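Long-range contact in phosphoserine aminotransferase (Bacillus alcalophilus, PDB 4AZJ), which catalyses the reversible, pyridoxal-phosphate-dependent transamination between phosphoserine and 2-oxoglutarate, the second step of serine biosynthesis from 3-phosphoglycerate: residues 100-105 / 151-156. Sequence-based numbering, arbitrary orientation.
With PLP (pyridoxal-5'-phosphate), chain D; SEP (phosphoserine), chain C.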
loop_
_atom_site.group_PDB
_atom_site.type_symbol
_atom_site.label_atom_id
_atom_site.label_comp_id
_atom_site.label_asym_id
_atom_site.label_seq_id
_atom_site.Cartn_x
_atom_site.Cartn_y
_atom_site.Cartn_z
ATOM N N GLY A 100 -22.863 -9.647 6.535
ATOM C CA GLY A 100 -22.971 -8.416 5.795
ATOM C C GLY A 100 -22.336 -8.479 4.425
ATOM O O GLY A 100 -21.972 -9.552 3.939
ATOM N N SER A 101 -22.181 -7.319 3.796
ATOM C CA SER A 101 -21.603 -7.187 2.481
ATOM C C SER A 101 -20.122 -7.581 2.469
ATOM O O SER A 101 -19.662 -8.263 1.546
ATOM C CB SER A 101 -21.770 -5.726 1.995
ATOM O OG SER A 101 -21.187 -5.532 0.745
ATOM N N TRP A 102 -19.371 -7.165 3.476
ATOM C CA TRP A 102 -17.960 -7.553 3.546
ATOM C C TRP A 102 -17.809 -9.056 3.703
ATOM O O TRP A 102 -16.883 -9.630 3.112
ATOM C CB TRP A 102 -17.210 -6.746 4.624
ATOM C CG TRP A 102 -17.147 -5.279 4.204
ATOM C CD1 TRP A 102 -17.693 -4.216 4.837
ATOM C CD2 TRP A 102 -16.549 -4.769 3.005
ATOM N NE1 TRP A 102 -17.478 -3.076 4.108
ATOM C CE2 TRP A 102 -16.764 -3.386 2.977
ATOM C CE3 TRP A 102 -15.820 -5.359 1.970
ATOM C CZ2 TRP A 102 -16.292 -2.579 1.937
ATOM C CZ3 TRP A 102 -15.350 -4.569 0.948
ATOM C CH2 TRP A 102 -15.598 -3.184 0.926
ATOM N N SER A 103 -18.712 -9.711 4.435
ATOM C CA SER A 103 -18.668 -11.187 4.522
ATOM C C SER A 103 -18.861 -11.774 3.137
ATOM O O SER A 103 -18.158 -12.715 2.751
ATOM C CB SER A 103 -19.770 -11.745 5.413
ATOM O OG SER A 103 -19.752 -11.209 6.706
ATOM N N GLU A 104 -19.825 -11.255 2.378
ATOM C CA GLU A 104 -20.082 -11.730 1.023
ATOM C C GLU A 104 -18.878 -11.573 0.113
ATOM O O GLU A 104 -18.583 -12.439 -0.709
ATOM C CB GLU A 104 -21.303 -11.045 0.401
ATOM C CG GLU A 104 -22.595 -11.395 1.104
ATOM C CD GLU A 104 -23.791 -10.667 0.521
ATOM O OE1 GLU A 104 -23.587 -9.686 -0.235
ATOM O OE2 GLU A 104 -24.934 -11.058 0.867
ATOM N N LYS A 105 -18.185 -10.452 0.231
ATOM C CA LYS A 105 -17.033 -10.196 -0.624
ATOM C C LYS A 105 -15.916 -11.193 -0.344
ATOM O O LYS A 105 -15.248 -11.687 -1.263
ATOM C CB LYS A 105 -16.568 -8.749 -0.454
ATOM C CG LYS A 105 -17.498 -7.725 -1.048
ATOM C CD LYS A 105 -17.132 -7.438 -2.478
ATOM C CE LYS A 105 -17.366 -5.981 -2.853
ATOM N NZ LYS A 105 -18.767 -5.593 -2.572
ATOM N N ASN A 151 -19.579 -5.566 10.881
ATOM C CA ASN A 151 -20.123 -5.500 9.545
ATOM C C ASN A 151 -20.371 -4.045 9.209
ATOM O O ASN A 151 -21.428 -3.488 9.480
ATOM C CB ASN A 151 -21.391 -6.360 9.462
ATOM C CG ASN A 151 -21.118 -7.768 9.874
ATOM O OD1 ASN A 151 -20.490 -8.518 9.114
ATOM N ND2 ASN A 151 -21.468 -8.119 11.102
ATOM N N THR A 152 -19.355 -3.437 8.630
ATOM C CA THR A 152 -19.228 -1.989 8.543
ATOM C C THR A 152 -20.382 -1.299 7.836
ATOM O O THR A 152 -20.764 -0.192 8.205
ATOM C CB THR A 152 -17.919 -1.671 7.792
ATOM O OG1 THR A 152 -16.937 -2.646 8.144
ATOM C CG2 THR A 152 -17.403 -0.244 8.100
ATOM N N ILE A 153 -20.876 -1.916 6.777
ATOM C CA ILE A 153 -21.951 -1.363 5.983
ATOM C C ILE A 153 -23.318 -1.453 6.653
ATOM O O ILE A 153 -24.116 -0.506 6.517
ATOM C CB ILE A 153 -21.954 -2.019 4.593
ATOM C CG1 ILE A 153 -20.752 -1.491 3.812
ATOM C CG2 ILE A 153 -23.246 -1.688 3.817
ATOM C CD1 ILE A 153 -20.452 -2.235 2.499
ATOM N N TYR A 154 -23.549 -2.534 7.396
ATOM C CA TYR A 154 -24.832 -2.771 8.055
ATOM C C TYR A 154 -24.873 -2.350 9.503
ATOM O O TYR A 154 -25.983 -2.202 10.064
ATOM C CB TYR A 154 -25.258 -4.227 7.862
ATOM C CG TYR A 154 -25.661 -4.497 6.440
ATOM C CD1 TYR A 154 -26.872 -4.040 5.940
ATOM C CD2 TYR A 154 -24.818 -5.161 5.568
ATOM C CE1 TYR A 154 -27.240 -4.252 4.627
ATOM C CE2 TYR A 154 -25.180 -5.382 4.251
ATOM C CZ TYR A 154 -26.403 -4.930 3.781
ATOM O OH TYR A 154 -26.788 -5.112 2.461
ATOM N N GLY A 155 -23.743 -2.070 10.127
ATOM C CA GLY A 155 -23.756 -1.585 11.490
ATOM C C GLY A 155 -24.083 -2.612 12.545
ATOM O O GLY A 155 -24.644 -2.296 13.593
ATOM N N THR A 156 -23.696 -3.864 12.303
ATOM C CA THR A 156 -23.826 -4.921 13.291
ATOM C C THR A 156 -22.450 -5.442 13.690
ATOM O O THR A 156 -21.480 -5.261 12.950
ATOM C CB THR A 156 -24.627 -6.090 12.770
ATOM O OG1 THR A 156 -23.980 -6.669 11.632
ATOM C CG2 THR A 156 -26.000 -5.678 12.361
HETATM N N1 PLP D . -13.694 -5.423 5.331
HETATM C C2 PLP D . -14.365 -4.555 6.099
HETATM C C2A PLP D . -15.036 -5.062 7.337
HETATM C C3 PLP D . -14.447 -3.175 5.673
HETATM O O3 PLP D . -15.118 -2.319 6.436
HETATM C C4 PLP D . -13.766 -2.728 4.469
HETATM C C4A PLP D . -13.918 -1.336 3.980
HETATM C C5 PLP D . -13.068 -3.693 3.758
HETATM C C6 PLP D . -13.057 -5.003 4.215
HETATM C C5A PLP D . -12.312 -3.366 2.485
HETATM O O4P PLP D . -11.043 -2.771 2.870
HETATM P P PLP D . -9.988 -2.267 1.740
HETATM O O1P PLP D . -8.815 -1.835 2.554
HETATM O O2P PLP D . -10.698 -1.166 1.036
HETATM O O3P PLP D . -9.723 -3.453 0.817
HETATM N N SEP C . -15.063 -0.679 4.334
HETATM C CA SEP C . -15.374 0.678 3.964
HETATM C CB SEP C . -14.936 1.088 2.558
HETATM O OG SEP C . -15.845 0.604 1.574
HETATM C C SEP C . -16.838 0.978 4.193
HETATM O O SEP C . -17.211 2.133 3.906
HETATM O OXT SEP C . -17.582 0.089 4.669
HETATM P P SEP C . -15.802 1.121 0.084
HETATM O O1P SEP C . -16.224 2.576 0.069
HETATM O O2P SEP C . -14.358 1.006 -0.398
HETATM O O3P SEP C . -16.786 0.220 -0.620
HETATM O O HOH W 1 -19.865 -8.011 6.428
#
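Trp102 and Ser101 meet Ile153 and Thr152 in a buried, ligand-bridged contact between the first turn of helix 101-113 and the loop joining strands 150-151 and 156-157. The direct touching is van der Waals; the polar links run through a water and the ligands. Ile153 CD1 reaches Trp102 NE1 at 3.5 Å and, with the chain extended (chi2 169°), also packs on Ser101 CB. Tyr154 lies along the helix start, with Ser101 N at its ring edge, 3.6 Å from CE2. Gly100, the N-cap residue, faces Asn151 and Tyr154 so closely that a beta carbon would be tight against both. One water joins the helix backbone to the loop side chain: it accepts from Ser103 N and donates to Asn151 OD1 at 2.8 Å. This side-chain amide oxygen also bonds the Thr99 hydroxyl.

SEP N lies 1.4 Å from PLP C4A, a covalent distance consistent with an external aldimine, so both segments grip one adduct. The Trp102 indole stacks on the cofactor ring, with PLP C4 3.4 Å above its plane and over its centre. Its NE1 donates to SEP OXT at 3.2 Å and 155°. Thr152 OG1 shares a short hydrogen bond of 2.5 Å with PLP O3 and also bonds Ser175. With an alanine in place of Trp102, the pyridine ring is likely to lose its stack on this face, the phosphoserine carboxylate an N-H donor, and Ile153 CD1 a neighbour. A tryptophan stacked on the pyridine ring and a threonine at PLP O3 mark the cofactor site of phosphoserine aminotransferase, a class-V enzyme.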